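Local coordinates for protein restriction endonuclease (Mycobacterium sp., PDB 4F0Q) that cleaves DNA in a cytosine-methylation-dependent manner, working as a tetramer whose subunits each pair a probable DNA-recognition domain with a PD-(D/E)XK-type nuclease domain, at residues A267-Q275 against G389-I400. Residues are numbered along the deposited sequence; the frame is centred on the assembly and turned at random.
Sequences AVQSSKEQQ and GSFSRQAQVEII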
ATOM      1  N   ALA A 267      -5.191 -13.127  14.852  1.00 29.00           N
ATOM      2  CA  ALA A 267      -5.687 -12.768  13.529  1.00 26.53           C
ATOM      3  C   ALA A 267      -5.842 -14.003  12.648  1.00 24.85           C
ATOM      4  O   ALA A 267      -6.164 -13.899  11.465  1.00 19.37           O
ATOM      5  CB  ALA A 267      -4.763 -11.753  12.873  1.00 27.66           C
ATOM      6  N   VAL A 268      -5.608 -15.172  13.236  1.00 26.90           N
ATOM      7  CA  VAL A 268      -5.751 -16.433  12.519  1.00 22.36           C
ATOM      8  C   VAL A 268      -7.175 -16.965  12.634  1.00 21.96           C
ATOM      9  O   VAL A 268      -7.627 -17.327  13.720  1.00 25.34           O
ATOM     10  CB  VAL A 268      -4.774 -17.497  13.049  1.00 21.63           C
ATOM     11  CG1 VAL A 268      -5.032 -18.833  12.375  1.00 22.24           C
ATOM     12  CG2 VAL A 268      -3.336 -17.050  12.834  1.00 20.22           C
ATOM     13  N   GLN A 269      -7.879 -17.004  11.509  1.00 22.98           N
ATOM     14  CA  GLN A 269      -9.241 -17.518  11.485  1.00 24.32           C
ATOM     15  C   GLN A 269      -9.257 -18.988  11.094  1.00 24.95           C
ATOM     16  O   GLN A 269      -8.488 -19.418  10.235  1.00 25.72           O
ATOM     17  CB  GLN A 269     -10.104 -16.715  10.510  1.00 23.34           C
ATOM     18  CG  GLN A 269     -10.198 -15.236  10.832  1.00 23.19           C
ATOM     19  CD  GLN A 269     -11.200 -14.515   9.956  1.00 27.01           C
ATOM     20  OE1 GLN A 269     -11.964 -15.142   9.222  1.00 31.01           O
ATOM     21  NE2 GLN A 269     -11.203 -13.190  10.027  1.00 39.97           N
ATOM     22  N   SER A 270     -10.133 -19.755  11.731  1.00 23.93           N
ATOM     23  CA  SER A 270     -10.296 -21.160  11.386  1.00 27.24           C
ATOM     24  C   SER A 270     -11.001 -21.269  10.042  1.00 26.33           C
ATOM     25  O   SER A 270     -11.463 -20.269   9.493  1.00 24.08           O
ATOM     26  CB  SER A 270     -11.101 -21.888  12.463  1.00 25.72           C
ATOM     27  OG  SER A 270     -12.413 -21.361  12.563  1.00 25.96           O
ATOM     28  N   SER A 271     -11.080 -22.484   9.510  1.00 23.42           N
ATOM     29  CA  SER A 271     -11.784 -22.708   8.256  1.00 23.76           C
ATOM     30  C   SER A 271     -13.272 -22.428   8.429  1.00 23.25           C
ATOM     31  O   SER A 271     -13.936 -21.973   7.501  1.00 26.92           O
ATOM     32  CB  SER A 271     -11.564 -24.137   7.754  1.00 22.78           C
ATOM     33  OG  SER A 271     -10.203 -24.361   7.432  1.00 22.00           O
ATOM     34  N   LYS A 272     -13.783 -22.688   9.629  1.00 25.19           N
ATOM     35  CA  LYS A 272     -15.199 -22.485   9.918  1.00 27.13           C
ATOM     36  C   LYS A 272     -15.553 -21.003   9.996  1.00 27.00           C
ATOM     37  O   LYS A 272     -16.651 -20.596   9.617  1.00 28.35           O
ATOM     38  CB  LYS A 272     -15.593 -23.195  11.217  1.00 26.58           C
ATOM     39  CG  LYS A 272     -17.088 -23.170  11.502  1.00 31.71           C
ATOM     40  CD  LYS A 272     -17.465 -24.108  12.638  1.00 33.18           C
ATOM     41  CE  LYS A 272     -16.888 -23.642  13.964  1.00 42.77           C
ATOM     42  NZ  LYS A 272     -17.335 -24.507  15.092  1.00 42.46           N
ATOM     43  N   GLU A 273     -14.617 -20.198  10.487  1.00 23.21           N
ATOM     44  CA  GLU A 273     -14.831 -18.762  10.607  1.00 23.84           C
ATOM     45  C   GLU A 273     -14.844 -18.075   9.244  1.00 23.92           C
ATOM     46  O   GLU A 273     -15.638 -17.166   9.006  1.00 25.95           O
ATOM     47  CB  GLU A 273     -13.766 -18.134  11.507  1.00 25.43           C
ATOM     48  CG  GLU A 273     -13.909 -18.500  12.974  1.00 26.95           C
ATOM     49  CD  GLU A 273     -12.727 -18.044  13.805  1.00 28.93           C
ATOM     50  OE1 GLU A 273     -11.616 -18.576  13.598  1.00 25.42           O
ATOM     51  OE2 GLU A 273     -12.908 -17.154  14.662  1.00 37.20           O
ATOM     52  N   GLN A 274     -13.962 -18.514   8.353  1.00 26.41           N
ATOM     53  CA  GLN A 274     -13.868 -17.930   7.018  1.00 25.99           C
ATOM     54  C   GLN A 274     -15.067 -18.322   6.160  1.00 21.26           C
ATOM     55  O   GLN A 274     -15.418 -17.624   5.209  1.00 21.48           O
ATOM     56  CB  GLN A 274     -12.570 -18.360   6.337  1.00 22.53           C
ATOM     57  CG  GLN A 274     -11.319 -18.037   7.132  1.00 19.24           C
ATOM     58  CD  GLN A 274     -10.059 -18.526   6.450  1.00 20.74           C
ATOM     59  OE1 GLN A 274      -9.807 -18.211   5.287  1.00 20.22           O
ATOM     60  NE2 GLN A 274      -9.263 -19.310   7.168  1.00 24.11           N
ATOM     61  N   GLN A 275     -15.685 -19.447   6.500  1.00 22.50           N
ATOM     62  CA  GLN A 275     -16.873 -19.918   5.805  1.00 20.78           C
ATOM     63  C   GLN A 275     -18.121 -19.363   6.480  1.00 24.90           C
ATOM     64  O   GLN A 275     -18.097 -19.056   7.672  1.00 22.93           O
ATOM     65  CB  GLN A 275     -16.910 -21.449   5.804  1.00 26.48           C
ATOM     66  CG  GLN A 275     -15.810 -22.097   4.980  1.00 22.17           C
ATOM     67  CD  GLN A 275     -15.934 -21.791   3.504  1.00 21.20           C
ATOM     68  OE1 GLN A 275     -16.848 -22.273   2.836  1.00 19.99           O
ATOM     69  NE2 GLN A 275     -15.015 -20.985   2.986  1.00 20.73           N
ATOM     70  N   GLY A 389     -13.160 -21.259  -0.981  1.00 21.53           N
ATOM     71  CA  GLY A 389     -12.821 -22.014   0.212  1.00 20.04           C
ATOM     72  C   GLY A 389     -12.206 -21.142   1.289  1.00 21.06           C
ATOM     73  O   GLY A 389     -12.585 -19.984   1.455  1.00 19.54           O
ATOM     74  N   SER A 390     -11.252 -21.704   2.022  1.00 24.91           N
ATOM     75  CA  SER A 390     -10.585 -20.979   3.096  1.00 21.00           C
ATOM     76  C   SER A 390      -9.073 -20.980   2.900  1.00 19.09           C
ATOM     77  O   SER A 390      -8.551 -21.679   2.034  1.00 17.83           O
ATOM     78  CB  SER A 390     -10.928 -21.598   4.453  1.00 17.25           C
ATOM     79  OG  SER A 390     -12.322 -21.566   4.694  1.00 24.15           O
ATOM     80  N   PHE A 391      -8.378 -20.187   3.706  1.00 18.31           N
ATOM     81  CA  PHE A 391      -6.922 -20.187   3.705  1.00 18.83           C
ATOM     82  C   PHE A 391      -6.420 -20.994   4.895  1.00 20.10           C
ATOM     83  O   PHE A 391      -6.941 -20.866   6.004  1.00 19.67           O
ATOM     84  CB  PHE A 391      -6.377 -18.757   3.764  1.00 19.72           C
ATOM     85  CG  PHE A 391      -6.812 -17.895   2.611  1.00 22.80           C
ATOM     86  CD1 PHE A 391      -6.126 -17.927   1.407  1.00 17.61           C
ATOM     87  CD2 PHE A 391      -7.904 -17.052   2.732  1.00 20.40           C
ATOM     88  CE1 PHE A 391      -6.523 -17.136   0.345  1.00 13.71           C
ATOM     89  CE2 PHE A 391      -8.306 -16.259   1.672  1.00 18.43           C
ATOM     90  CZ  PHE A 391      -7.614 -16.302   0.478  1.00 16.87           C
ATOM     91  N   SER A 392      -5.415 -21.831   4.658  1.00 19.31           N
ATOM     92  CA  SER A 392      -4.865 -22.690   5.701  1.00 23.12           C
ATOM     93  C   SER A 392      -4.277 -21.870   6.841  1.00 23.47           C
ATOM     94  O   SER A 392      -3.952 -20.695   6.668  1.00 22.63           O
ATOM     95  CB  SER A 392      -3.801 -23.624   5.122  1.00 21.65           C
ATOM     96  OG  SER A 392      -2.714 -22.888   4.591  1.00 25.03           O
ATOM     97  N   ARG A 393      -4.146 -22.496   8.006  1.00 25.38           N
ATOM     98  CA  ARG A 393      -3.623 -21.813   9.180  1.00 24.70           C
ATOM     99  C   ARG A 393      -2.185 -21.365   8.954  1.00 24.83           C
ATOM    100  O   ARG A 393      -1.801 -20.259   9.339  1.00 24.31           O
ATOM    101  CB  ARG A 393      -3.705 -22.715  10.411  1.00 24.88           C
ATOM    102  CG  ARG A 393      -3.377 -21.995  11.705  1.00 25.00           C
ATOM    103  CD  ARG A 393      -3.591 -22.878  12.920  1.00 23.65           C
ATOM    104  NE  ARG A 393      -3.628 -22.088  14.146  1.00 29.53           N
ATOM    105  CZ  ARG A 393      -2.552 -21.720  14.834  1.00 30.08           C
ATOM    106  NH1 ARG A 393      -1.344 -22.073  14.418  1.00 33.19           N
ATOM    107  NH2 ARG A 393      -2.685 -20.999  15.939  1.00 24.29           N
ATOM    108  N   GLN A 394      -1.396 -22.226   8.319  1.00 24.59           N
ATOM    109  CA  GLN A 394       0.009 -21.935   8.066  1.00 21.73           C
ATOM    110  C   GLN A 394       0.173 -20.755   7.111  1.00 21.60           C
ATOM    111  O   GLN A 394       1.092 -19.950   7.261  1.00 23.29           O
ATOM    112  CB  GLN A 394       0.723 -23.171   7.516  1.00 23.93           C
ATOM    113  CG  GLN A 394       2.234 -23.022   7.429  1.00 30.55           C
ATOM    114  CD  GLN A 394       2.871 -22.722   8.774  1.00 25.87           C
ATOM    115  OE1 GLN A 394       2.396 -23.174   9.816  1.00 24.90           O
ATOM    116  NE2 GLN A 394       3.951 -21.950   8.757  1.00 28.97           N
ATOM    117  N   ALA A 395      -0.726 -20.657   6.136  1.00 19.24           N
ATOM    118  CA  ALA A 395      -0.713 -19.545   5.193  1.00 20.73           C
ATOM    119  C   ALA A 395      -0.905 -18.220   5.924  1.00 22.00           C
ATOM    120  O   ALA A 395      -0.122 -17.285   5.754  1.00 22.76           O
ATOM    121  CB  ALA A 395      -1.795 -19.732   4.141  1.00 18.31           C
ATOM    122  N   GLN A 396      -1.948 -18.158   6.746  1.00 21.75           N
ATOM    123  CA  GLN A 396      -2.252 -16.966   7.528  1.00 18.44           C
ATOM    124  C   GLN A 396      -1.113 -16.628   8.485  1.00 20.53           C
ATOM    125  O   GLN A 396      -0.773 -15.460   8.666  1.00 21.68           O
ATOM    126  CB  GLN A 396      -3.552 -17.162   8.306  1.00 22.09           C
ATOM    127  CG  GLN A 396      -4.731 -17.581   7.443  1.00 21.07           C
ATOM    128  CD  GLN A 396      -5.996 -17.799   8.248  1.00 17.27           C
ATOM    129  OE1 GLN A 396      -6.607 -16.849   8.734  1.00 18.28           O
ATOM    130  NE2 GLN A 396      -6.393 -19.057   8.396  1.00 21.97           N
ATOM    131  N   VAL A 397      -0.531 -17.658   9.094  1.00 25.30           N
ATOM    132  CA  VAL A 397       0.600 -17.478   9.999  1.00 23.96           C
ATOM    133  C   VAL A 397       1.790 -16.846   9.279  1.00 23.23           C
ATOM    134  O   VAL A 397       2.407 -15.908   9.784  1.00 28.56           O
ATOM    135  CB  VAL A 397       1.026 -18.817  10.648  1.00 28.33           C
ATOM    136  CG1 VAL A 397       2.421 -18.709  11.250  1.00 23.52           C
ATOM    137  CG2 VAL A 397       0.016 -19.239  11.706  1.00 20.90           C
ATOM    138  N   GLU A 398       2.098 -17.354   8.091  1.00 20.80           N
ATOM    139  CA  GLU A 398       3.207 -16.824   7.306  1.00 21.46           C
ATOM    140  C   GLU A 398       2.911 -15.423   6.771  1.00 20.24           C
ATOM    141  O   GLU A 398       3.828 -14.636   6.538  1.00 20.71           O
ATOM    142  CB  GLU A 398       3.565 -17.780   6.166  1.00 20.94           C
ATOM    143  CG  GLU A 398       4.087 -19.125   6.648  1.00 21.68           C
ATOM    144  CD  GLU A 398       4.307 -20.108   5.518  1.00 29.51           C
ATOM    145  OE1 GLU A 398       4.504 -21.308   5.802  1.00 29.84           O
ATOM    146  OE2 GLU A 398       4.292 -19.681   4.345  1.00 33.80           O
ATOM    147  N   ILE A 399       1.631 -15.115   6.581  1.00 23.81           N
ATOM    148  CA  ILE A 399       1.225 -13.776   6.163  1.00 19.67           C
ATOM    149  C   ILE A 399       1.413 -12.770   7.298  1.00 21.95           C
ATOM    150  O   ILE A 399       1.946 -11.679   7.094  1.00 20.21           O
ATOM    151  CB  ILE A 399      -0.243 -13.748   5.688  1.00 19.70           C
ATOM    152  CG1 ILE A 399      -0.384 -14.471   4.348  1.00 15.35           C
ATOM    153  CG2 ILE A 399      -0.739 -12.316   5.551  1.00 20.76           C
ATOM    154  CD1 ILE A 399      -1.811 -14.566   3.857  1.00 14.66           C
ATOM    155  N   ILE A 400       0.978 -13.150   8.495  1.00 20.90           N
ATOM    156  CA  ILE A 400       1.100 -12.294   9.671  1.00 24.63           C
ATOM    157  C   ILE A 400       2.557 -12.085  10.082  1.00 30.08           C
ATOM    158  O   ILE A 400       2.984 -10.955  10.327  1.00 33.00           O
ATOM    159  CB  ILE A 400       0.320 -12.877  10.866  1.00 23.71           C
ATOM    160  CG1 ILE A 400      -1.174 -12.934  10.548  1.00 20.66           C
ATOM    161  CG2 ILE A 400       0.563 -12.052  12.121  1.00 27.44           C
ATOM    162  CD1 ILE A 400      -1.980 -13.709  11.561  1.00 21.14           C
TER
HETATM  163  O   HOH W   1      -7.603 -23.097   7.683  1.00 26.76           O
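Two buried glutamines, Gln274 and Gln396, join helix 271-274 and the loop leading into it to strand 390-391 and the helix that follows, each using its amide to read main-chain groups of the opposite segment. Gln274 grips both main-chain polar groups of Phe391: its OE1 takes Phe391 N at 2.9 Å in a nearly straight bond (171°), while its NE2 gives a proton to a lone pair of Phe391 O. The two bonds fix the rotation of the amide, which lies almost coplanar with the Phe391 ring, OE1 at the ring edge 3.4 Å from CD2. Gln396 comes from the opposite direction and does the same for Gln269, OE1 accepting from Gln269 N and NE2 donating to Gln269 O at 2.8 Å, in the carbonyl plane. Gln274 NE2 reaches that same Gln269 O from above the carbonyl plane, so one oxygen holds both amides. A carboxamide carries donor and acceptor side by side, and so suits a residue's N-H and C=O together. Nearby, Gln275 NE2 bonds weakly to the buried Ser390 OG.

Toward solvent the contact loosens into apolar touches. Val268, compact and branched, has CG1 anti to its backbone nitrogen (chi1 175°) and offers its methyls to different helix residues: CG1 meets the aliphatic stem of Arg393 at CG, 3.6 Å away, and CG2 lies 3.8 Å from Ile400 CD1. Ile400 CD1 also touches Ala267 CB. At another margin, a water bridges the exposed Ser271 OG and Phe391 O.

Strand 390-391 pairs in parallel with strand 364-365, and the Phe391 whose backbone Gln274 holds also packs edge-to-face on Tyr385 and against Leu408, both of the nuclease domain's five-stranded sheet, and on Val370 of helix 367-374.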